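Local coordinates for kinase-associated protein B (Bacillus cereus, PDB 1Y71) that is of unknown function but is named as kinase-associated and probably has an SH3-like beta domain, at residues 11-16 against 82-87; 22-27 against 39-44; 64-69 against 122-127. All coordinates share one frame; numbering follows the deposited sequence.

Overall arrangement
Contacts 1 and 2 belong to one antiparallel sheet and touch each other, since strands 13-18 and 21-31 are neighbours in it; contact 3 lies apart, its centre about 16 Å from that of contact 2 and 24 Å from that of contact 1. Contact 2 is the buried one, a bulged hairpin ladder with apolar side chains on both faces. Contact 1, at the sheet's edge, is partly buried and mixes ladder bonds with a salt-bridge network. Contact 3 is a surface contact of loop 64-69 on helix 112-127, made mostly by side chains in van der Waals contact. Tyr23 OH, bonded to Leu68 N, ties contacts 2 and 3.

Contact 1 of 3, residues 11-16 against 82-87; sequences GEIVTG and KKYEGE
Glu12 and Lys83 both set CG anti to the backbone N (chi1 175° and -166°), and the lysine bends only at its last torsion, curling NZ back to the glutamate. Their chains cross at about a right angle, with Glu12 OE1 lying along the lysine methylenes, 3.2 Å from Lys83 CG, and forming a weak, long salt bridge of 3.4 Å to Lys83 NZ. The same ammonium group pairs with Glu85 OE1, making a network of three charges. Glu12 OE2 turns instead to the backbone N of Glu9.

Tyr84 CG, likewise anti to its backbone N (chi1 174°), carries the ring alongside strand 13-18. Ile13 CG2 meets the ring at its edge, 3.9 Å from Tyr84 CD2, while Thr15 CG2 packs against Tyr84 CB at 3.7 Å. Gly86 N sits over the centre of one ring face, and the hydroxyl donates to Glu87 O at 2.7 Å, so the ring is held at its far end as well.

Behind these side chains runs a short antiparallel ladder. Thr15 and Lys82 are a hydrogen-bonded pair joined by two bonds, Thr15 N to Lys82 O (2.8 Å) and Lys82 N to Thr15 O; Val14 and Lys83 are the adjoining non-hydrogen-bonded pair. Ile13 O accepts from Tyr84 N at 2.9 Å; a water lies 2.8 Å from Ile13 O and may donate to it, and the same water accepts from Lys83 NZ.

Strand 81-83 is thus laid on the outer side of strand 13-18, whose other side bonds to strand 21-31. Glu85 also reaches Arg71 of the second subunit. Backbone bonds fix the register, whereas the weak ion pairs, shared round one lysine, would probably add a modest electrostatic pull at this partly exposed edge.

Contact 2 of 3, residues 22-27 against 39-44; sequences KYIGEV and VLAVLK
Ile24 and Leu43 touch through their branch ends, Ile24 CD1 lying 3.6 Å from Leu43 CD2 as the two chains cross at a slant. Beside them Ile24 CB faces Ala41 CB at 4.1 Å. On the other face of the hairpin the Tyr23 ring lies next to Val42, pointing the same way, with Tyr23 CE1 4.0 Å from Val42 CG2; Val39 CG1 approaches Tyr23 CD1 at 3.8 Å. Tyr23 keeps its ring anti to the carbonyl carbon (chi1 -55°), which leaves Ala41 O at the ring's edge.

The backbone sets these positions through two classic beta bulges. Ile24 O accepts from both Leu40 N (2.8 Å) and Ala41 N, the first bond lying in the carbonyl plane and the second tilted 25° from it. Lys22 O likewise takes Leu43 N and Lys44 N, the latter at 2.9 Å, and both donors come from the same face of its plane. Ile24 N completes its pair by donating to Ala41 O from well above the carbonyl plane, and Lys22 N donates to Lys44 O. Gly25 and Val39 form a close non-hydrogen-bonded pair, their CA atoms 4.3 Å apart.

Further out, helix 91-104 covers the Tyr23 face, with Tyr91 and Ala98 against Val42, and Ser94 OG accepts from Val42 N. Tyr23 OH is bonded to Leu68 N, fixing the far end of the ring. Tyr84 packs on Ile24, and Leu40 touches Ile88 of the second subunit.

Each bulge presents two N-H groups to one carbonyl oxygen, and the chain turns a corner at Leu43, within the second bulge. Apolar contacts on both faces and doubly gripped carbonyls together make this hairpin a largely buried part of the sheet, consistent with an SH3-like fold.

Contact 3 of 3, residues 64-69 against 122-127; sequences ERRALA and QQLKKD
Van der Waals contacts of Leu124 come first: on helix 112-127, it pushes its two methyls into the extended loop 64-69, where they meet polar oxygens as well as a methylene. Leu124 CD1 lies 3.6 Å from Arg65 O. Leu124 CD2 meets the aliphatic base of Arg66, 3.8 Å from CG, and the carboxylate of Glu64, 3.6 Å from OE2. Glu64 has its CG between the backbone N and the carbonyl carbon (chi1 68°), a torsion that, with the chain extended beyond it, brings the carboxylate over to the helix. His45 and Gln48 also pack on Leu124.

Charged groups gather next to this methyl. Glu64 OE2 and Asp127 OD2 are like charges 3.6 Å apart, their carboxylate planes turned 53° from each other. The Arg66 chain runs extended to NE and crosses Asp127 at about a right angle; its NH2 stands 3.7 Å from Asp127 CB but 4.9 Å from OD2, too far for a salt bridge.

One side-chain hydrogen bond lies within the helix, where Gln123 NE2 donates to Asp127 OD1 at 2.9 Å, from above the carboxylate plane. Beside the contact Tyr128 OH bonds to Ala67 N, and the Arg65 guanidinium turns to the carbonyls of Val47 and Gly49.

The two carboxylates would be expected to repel and perhaps raise each other's proton affinity, offset in part by the nearby arginine; the fit of loop to helix here rests chiefly on Leu124.

Contact 1 of 3, residues 11-16 against 82-87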
loop_
_atom_site.group_PDB
_atom_site.type_symbol
_atom_site.label_atom_id
_atom_site.label_comp_id
_atom_site.label_asym_id
_atom_site.label_seq_id
_atom_site.Cartn_x
_atom_site.Cartn_y
_atom_site.Cartn_z
ATOM N N GLY B 11 11.603 2.302 9.164
ATOM C CA GLY B 11 11.331 1.753 7.853
ATOM C C GLY B 11 10.500 0.489 7.964
ATOM O O GLY B 11 9.927 0.027 6.986
ATOM N N GLU B 12 10.428 -0.084 9.157
ATOM C CA GLU B 12 9.697 -1.344 9.312
ATOM C C GLU B 12 8.203 -1.162 9.054
ATOM O O GLU B 12 7.587 -0.236 9.589
ATOM C CB GLU B 12 9.971 -1.938 10.686
ATOM C CG GLU B 12 9.159 -3.183 11.008
ATOM C CD GLU B 12 9.842 -4.062 12.043
ATOM O OE1 GLU B 12 9.287 -5.134 12.330
ATOM O OE2 GLU B 12 10.924 -3.689 12.560
ATOM N N ILE B 13 7.630 -2.052 8.242
ATOM C CA ILE B 13 6.177 -2.106 8.016
ATOM C C ILE B 13 5.494 -2.848 9.160
ATOM O O ILE B 13 5.895 -3.968 9.516
ATOM C CB ILE B 13 5.806 -2.748 6.655
ATOM C CG1 ILE B 13 6.565 -2.050 5.523
ATOM C CG2 ILE B 13 4.295 -2.665 6.418
ATOM C CD1 ILE B 13 6.359 -0.503 5.505
ATOM N N VAL B 14 4.485 -2.205 9.750
ATOM C CA VAL B 14 3.830 -2.719 10.971
ATOM C C VAL B 14 2.321 -2.486 10.917
ATOM O O VAL B 14 1.843 -1.812 10.034
ATOM C CB VAL B 14 4.402 -2.017 12.223
ATOM C CG1 VAL B 14 5.921 -2.352 12.403
ATOM C CG2 VAL B 14 4.149 -0.477 12.139
ATOM N N THR B 15 1.569 -3.108 11.826
ATOM C CA THR B 15 0.207 -2.713 12.090
ATOM C C THR B 15 0.256 -1.941 13.418
ATOM O O THR B 15 1.163 -2.163 14.242
ATOM C CB THR B 15 -0.752 -3.935 12.239
ATOM O OG1 THR B 15 -0.265 -4.760 13.289
ATOM C CG2 THR B 15 -0.831 -4.801 10.953
ATOM N N GLY B 16 -0.696 -1.024 13.614
ATOM C CA GLY B 16 -0.788 -0.211 14.827
ATOM C C GLY B 16 -2.256 -0.028 15.183
ATOM O O GLY B 16 -3.116 0.167 14.304
ATOM N N LYS B 82 2.770 -4.195 15.820
ATOM C CA LYS B 82 3.195 -5.554 15.430
ATOM C C LYS B 82 3.806 -5.549 14.022
ATOM O O LYS B 82 3.315 -4.821 13.162
ATOM C CB LYS B 82 1.985 -6.487 15.443
ATOM C CG LYS B 82 2.370 -7.927 15.644
ATOM C CD LYS B 82 1.586 -8.875 14.749
ATOM C CE LYS B 82 0.484 -9.569 15.530
ATOM N NZ LYS B 82 0.996 -10.026 16.863
ATOM N N LYS B 83 4.879 -6.333 13.792
ATOM C CA LYS B 83 5.463 -6.503 12.443
ATOM C C LYS B 83 4.390 -6.945 11.447
ATOM O O LYS B 83 3.590 -7.836 11.748
ATOM C CB LYS B 83 6.569 -7.578 12.483
ATOM C CG LYS B 83 7.457 -7.584 11.231
ATOM C CD LYS B 83 8.726 -8.441 11.425
ATOM C CE LYS B 83 9.559 -8.448 10.138
ATOM N NZ LYS B 83 9.880 -7.084 9.552
ATOM N N TYR B 84 4.357 -6.326 10.264
ATOM C CA TYR B 84 3.380 -6.730 9.258
ATOM C C TYR B 84 4.109 -7.011 7.925
ATOM O O TYR B 84 4.715 -6.123 7.370
ATOM C CB TYR B 84 2.282 -5.674 9.083
ATOM C CG TYR B 84 1.316 -5.984 7.951
ATOM C CD1 TYR B 84 0.310 -6.941 8.111
ATOM C CD2 TYR B 84 1.430 -5.346 6.713
ATOM C CE1 TYR B 84 -0.573 -7.228 7.079
ATOM C CE2 TYR B 84 0.544 -5.637 5.677
ATOM C CZ TYR B 84 -0.446 -6.575 5.876
ATOM O OH TYR B 84 -1.309 -6.859 4.855
ATOM N N GLU B 85 4.012 -8.249 7.436
ATOM C CA GLU B 85 4.663 -8.658 6.194
ATOM C C GLU B 85 3.704 -8.858 5.015
ATOM O O GLU B 85 4.124 -9.381 3.972
ATOM C CB GLU B 85 5.450 -9.956 6.409
ATOM C CG GLU B 85 6.561 -9.877 7.465
ATOM C CD GLU B 85 7.843 -9.304 6.921
ATOM O OE1 GLU B 85 8.918 -9.754 7.378
ATOM O OE2 GLU B 85 7.800 -8.426 6.022
ATOM N N GLY B 86 2.431 -8.506 5.190
ATOM C CA GLY B 86 1.446 -8.705 4.114
ATOM C C GLY B 86 1.579 -7.585 3.075
ATOM O O GLY B 86 2.440 -6.691 3.214
ATOM N N GLU B 87 0.714 -7.629 2.050
ATOM C CA GLU B 87 0.665 -6.562 1.051
ATOM C C GLU B 87 0.067 -5.333 1.680
ATOM O O GLU B 87 -0.712 -5.427 2.631
ATOM C CB GLU B 87 -0.117 -6.979 -0.216
ATOM C CG GLU B 87 0.574 -8.105 -1.021
ATOM C CD GLU B 87 -0.132 -8.415 -2.312
ATOM O OE1 GLU B 87 -1.146 -7.764 -2.613
ATOM O OE2 GLU B 87 0.317 -9.320 -3.043
HETATM O O HOH W 1 7.581 -5.693 8.069
#

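Contact 2 of 3, residues 22-27 against 39-44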
loop_
_atom_site.group_PDB
_atom_site.type_symbol
_atom_site.label_atom_id
_atom_site.label_comp_id
_atom_site.label_asym_id
_atom_site.label_seq_id
_atom_site.Cartn_x
_atom_site.Cartn_y
_atom_site.Cartn_z
ATOM N N LYS B 22 -7.415 0.306 13.597
ATOM C CA LYS B 22 -6.219 -0.498 13.319
ATOM C C LYS B 22 -5.720 -0.169 11.931
ATOM O O LYS B 22 -6.519 -0.129 10.975
ATOM C CB LYS B 22 -6.512 -2.003 13.434
ATOM C CG LYS B 22 -5.222 -2.823 13.425
ATOM C CD LYS B 22 -5.485 -4.357 13.706
ATOM C CE LYS B 22 -4.181 -5.082 14.000
ATOM N NZ LYS B 22 -4.463 -6.534 14.273
ATOM N N TYR B 23 -4.406 0.063 11.827
ATOM C CA TYR B 23 -3.768 0.576 10.613
ATOM C C TYR B 23 -2.536 -0.226 10.206
ATOM O O TYR B 23 -1.871 -0.839 11.040
ATOM C CB TYR B 23 -3.332 2.067 10.847
ATOM C CG TYR B 23 -4.496 2.941 11.289
ATOM C CD1 TYR B 23 -5.318 3.535 10.356
ATOM C CD2 TYR B 23 -4.843 3.063 12.646
ATOM C CE1 TYR B 23 -6.414 4.301 10.751
ATOM C CE2 TYR B 23 -5.934 3.817 13.047
ATOM C CZ TYR B 23 -6.711 4.442 12.100
ATOM O OH TYR B 23 -7.814 5.186 12.472
ATOM N N ILE B 24 -2.224 -0.201 8.915
ATOM C CA ILE B 24 -0.895 -0.611 8.436
ATOM C C ILE B 24 -0.117 0.665 8.260
ATOM O O ILE B 24 -0.641 1.670 7.718
ATOM C CB ILE B 24 -0.993 -1.408 7.110
ATOM C CG1 ILE B 24 -1.700 -2.730 7.396
ATOM C CG2 ILE B 24 0.398 -1.538 6.397
ATOM C CD1 ILE B 24 -2.352 -3.392 6.187
ATOM N N GLY B 25 1.131 0.649 8.707
ATOM C CA GLY B 25 1.977 1.847 8.590
ATOM C C GLY B 25 3.452 1.552 8.579
ATOM O O GLY B 25 3.880 0.402 8.518
ATOM N N GLU B 26 4.235 2.610 8.633
ATOM C CA GLU B 26 5.679 2.472 8.616
ATOM C C GLU B 26 6.282 3.135 9.860
ATOM O O GLU B 26 5.907 4.251 10.206
ATOM C CB GLU B 26 6.220 3.089 7.311
ATOM C CG GLU B 26 7.718 3.011 7.173
ATOM C CD GLU B 26 8.248 3.906 6.084
ATOM O OE1 GLU B 26 7.485 4.726 5.518
ATOM O OE2 GLU B 26 9.458 3.789 5.814
ATOM N N VAL B 27 7.156 2.431 10.564
ATOM C CA VAL B 27 7.837 3.031 11.712
ATOM C C VAL B 27 8.761 4.140 11.197
ATOM O O VAL B 27 9.599 3.893 10.331
ATOM C CB VAL B 27 8.611 1.972 12.535
ATOM C CG1 VAL B 27 9.496 2.630 13.624
ATOM C CG2 VAL B 27 7.625 0.955 13.154
ATOM N N VAL B 39 0.918 6.359 8.754
ATOM C CA VAL B 39 -0.231 5.546 8.328
ATOM C C VAL B 39 -0.219 5.358 6.804
ATOM O O VAL B 39 -0.118 6.325 6.030
ATOM C CB VAL B 39 -1.573 6.173 8.786
ATOM C CG1 VAL B 39 -2.789 5.438 8.190
ATOM C CG2 VAL B 39 -1.663 6.198 10.278
ATOM N N LEU B 40 -0.326 4.100 6.377
ATOM C CA LEU B 40 -0.409 3.792 4.940
ATOM C C LEU B 40 -1.742 3.199 4.479
ATOM O O LEU B 40 -2.126 3.336 3.300
ATOM C CB LEU B 40 0.734 2.856 4.535
ATOM C CG LEU B 40 2.132 3.401 4.788
ATOM C CD1 LEU B 40 3.189 2.285 4.585
ATOM C CD2 LEU B 40 2.488 4.673 3.944
ATOM N N ALA B 41 -2.416 2.486 5.388
ATOM C CA ALA B 41 -3.673 1.837 5.061
ATOM C C ALA B 41 -4.487 1.633 6.322
ATOM O O ALA B 41 -3.930 1.623 7.423
ATOM C CB ALA B 41 -3.437 0.513 4.371
ATOM N N VAL B 42 -5.797 1.467 6.141
ATOM C CA VAL B 42 -6.726 1.187 7.229
ATOM C C VAL B 42 -7.188 -0.274 7.214
ATOM O O VAL B 42 -7.683 -0.753 6.211
ATOM C CB VAL B 42 -7.973 2.096 7.176
ATOM C CG1 VAL B 42 -8.855 1.883 8.467
ATOM C CG2 VAL B 42 -7.570 3.577 7.010
ATOM N N LEU B 43 -7.025 -0.960 8.345
ATOM C CA LEU B 43 -7.540 -2.322 8.537
ATOM C C LEU B 43 -8.860 -2.345 9.315
ATOM O O LEU B 43 -9.744 -3.186 9.047
ATOM C CB LEU B 43 -6.523 -3.215 9.287
ATOM C CG LEU B 43 -5.264 -3.660 8.562
ATOM C CD1 LEU B 43 -4.340 -4.410 9.533
ATOM C CD2 LEU B 43 -5.564 -4.494 7.313
ATOM N N LYS B 44 -8.985 -1.448 10.286
ATOM C CA LYS B 44 -10.224 -1.377 11.060
ATOM C C LYS B 44 -10.548 0.066 11.336
ATOM O O LYS B 44 -9.691 0.812 11.831
ATOM C CB LYS B 44 -10.118 -2.181 12.370
ATOM C CG LYS B 44 -11.337 -1.989 13.291
ATOM C CD LYS B 44 -11.027 -2.551 14.665
ATOM C CE LYS B 44 -12.286 -2.668 15.509
ATOM N NZ LYS B 44 -12.346 -1.637 16.585
#

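Contact 3 of 3, residues 64-69 against 122-127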
loop_
_atom_site.group_PDB
_atom_site.type_symbol
_atom_site.label_atom_id
_atom_site.label_comp_id
_atom_site.label_asym_id
_atom_site.label_seq_id
_atom_site.Cartn_x
_atom_site.Cartn_y
_atom_site.Cartn_z
ATOM N N GLU B 64 -18.612 11.909 15.891
ATOM C CA GLU B 64 -17.901 11.066 14.973
ATOM C C GLU B 64 -16.434 10.938 15.361
ATOM O O GLU B 64 -15.871 11.776 16.074
ATOM C CB GLU B 64 -18.054 11.564 13.539
ATOM C CG GLU B 64 -17.380 12.862 13.252
ATOM C CD GLU B 64 -17.503 13.240 11.799
ATOM O OE1 GLU B 64 -16.536 13.848 11.268
ATOM O OE2 GLU B 64 -18.561 12.914 11.185
ATOM N N ARG B 65 -15.824 9.862 14.889
ATOM C CA ARG B 65 -14.413 9.613 15.118
ATOM C C ARG B 65 -13.840 9.205 13.771
ATOM O O ARG B 65 -14.171 8.132 13.262
ATOM C CB ARG B 65 -14.247 8.527 16.176
ATOM C CG ARG B 65 -12.821 7.952 16.296
ATOM C CD ARG B 65 -12.630 7.221 17.622
ATOM N NE ARG B 65 -12.866 8.098 18.775
ATOM C CZ ARG B 65 -13.988 8.132 19.496
ATOM N NH1 ARG B 65 -15.019 7.332 19.200
ATOM N NH2 ARG B 65 -14.076 8.967 20.531
ATOM N N ARG B 66 -13.010 10.070 13.191
ATOM C CA ARG B 66 -12.336 9.781 11.907
ATOM C C ARG B 66 -11.141 8.817 12.028
ATOM O O ARG B 66 -10.404 8.853 13.001
ATOM C CB ARG B 66 -11.829 11.093 11.253
ATOM C CG ARG B 66 -12.868 11.948 10.592
ATOM C CD ARG B 66 -12.229 13.247 10.033
ATOM N NE ARG B 66 -13.103 13.813 9.016
ATOM C CZ ARG B 66 -12.794 13.988 7.738
ATOM N NH1 ARG B 66 -11.599 13.665 7.261
ATOM N NH2 ARG B 66 -13.709 14.507 6.932
ATOM N N ALA B 67 -10.939 7.980 11.005
ATOM C CA ALA B 67 -9.690 7.231 10.839
ATOM C C ALA B 67 -8.501 8.169 10.727
ATOM O O ALA B 67 -8.655 9.325 10.291
ATOM C CB ALA B 67 -9.758 6.316 9.584
ATOM N N LEU B 68 -7.319 7.706 11.120
ATOM C CA LEU B 68 -6.107 8.439 10.794
ATOM C C LEU B 68 -5.999 8.599 9.265
ATOM O O LEU B 68 -6.396 7.702 8.486
ATOM C CB LEU B 68 -4.887 7.717 11.329
ATOM C CG LEU B 68 -4.864 7.525 12.850
ATOM C CD1 LEU B 68 -3.669 6.641 13.262
ATOM C CD2 LEU B 68 -4.852 8.905 13.566
ATOM N N ALA B 69 -5.451 9.730 8.848
ATOM C CA ALA B 69 -5.359 10.072 7.426
ATOM C C ALA B 69 -4.132 9.430 6.800
ATOM O O ALA B 69 -3.221 9.042 7.506
ATOM C CB ALA B 69 -5.322 11.592 7.248
ATOM N N GLN B 122 -22.403 6.408 8.064
ATOM C CA GLN B 122 -22.968 6.779 6.756
ATOM C C GLN B 122 -22.516 8.194 6.350
ATOM O O GLN B 122 -22.141 8.426 5.211
ATOM C CB GLN B 122 -24.500 6.653 6.735
ATOM C CG GLN B 122 -25.027 5.220 6.714
ATOM C CD GLN B 122 -26.546 5.134 6.925
ATOM O OE1 GLN B 122 -27.105 5.732 7.861
ATOM N NE2 GLN B 122 -27.222 4.384 6.048
ATOM N N GLN B 123 -22.530 9.120 7.299
ATOM C CA GLN B 123 -22.052 10.474 7.048
ATOM C C GLN B 123 -20.553 10.513 6.805
ATOM O O GLN B 123 -20.090 11.199 5.874
ATOM C CB GLN B 123 -22.388 11.415 8.210
ATOM C CG GLN B 123 -22.103 12.898 7.909
ATOM C CD GLN B 123 -22.749 13.367 6.610
ATOM O OE1 GLN B 123 -23.917 13.080 6.354
ATOM N NE2 GLN B 123 -21.979 14.075 5.771
ATOM N N LEU B 124 -19.801 9.823 7.661
ATOM C CA LEU B 124 -18.339 9.763 7.516
ATOM C C LEU B 124 -17.946 9.317 6.106
ATOM O O LEU B 124 -17.024 9.870 5.501
ATOM C CB LEU B 124 -17.719 8.834 8.555
ATOM C CG LEU B 124 -17.298 9.402 9.905
ATOM C CD1 LEU B 124 -16.712 8.291 10.709
ATOM C CD2 LEU B 124 -16.286 10.542 9.738
ATOM N N LYS B 125 -18.678 8.333 5.593
ATOM C CA LYS B 125 -18.497 7.820 4.240
ATOM C C LYS B 125 -18.607 8.949 3.198
ATOM O O LYS B 125 -17.858 8.982 2.221
ATOM C CB LYS B 125 -19.527 6.721 3.960
ATOM C CG LYS B 125 -19.451 6.151 2.545
ATOM C CD LYS B 125 -20.396 4.980 2.321
ATOM C CE LYS B 125 -20.325 4.547 0.842
ATOM N NZ LYS B 125 -20.646 3.098 0.634
ATOM N N LYS B 126 -19.525 9.885 3.434
ATOM C CA LYS B 126 -19.696 11.016 2.525
ATOM C C LYS B 126 -18.559 12.011 2.719
ATOM O O LYS B 126 -17.991 12.508 1.746
ATOM C CB LYS B 126 -21.068 11.662 2.726
ATOM C CG LYS B 126 -22.207 10.694 2.474
ATOM C CD LYS B 126 -23.572 11.382 2.603
ATOM C CE LYS B 126 -24.712 10.431 2.257
ATOM N NZ LYS B 126 -26.012 10.949 2.760
ATOM N N ASP B 127 -18.199 12.256 3.979
ATOM C CA ASP B 127 -17.131 13.184 4.322
ATOM C C ASP B 127 -15.765 12.776 3.755
ATOM O O ASP B 127 -14.981 13.624 3.333
ATOM C CB ASP B 127 -17.038 13.336 5.831
ATOM C CG ASP B 127 -18.308 13.921 6.441
ATOM O OD1 ASP B 127 -19.146 14.468 5.690
ATOM O OD2 ASP B 127 -18.454 13.833 7.676
#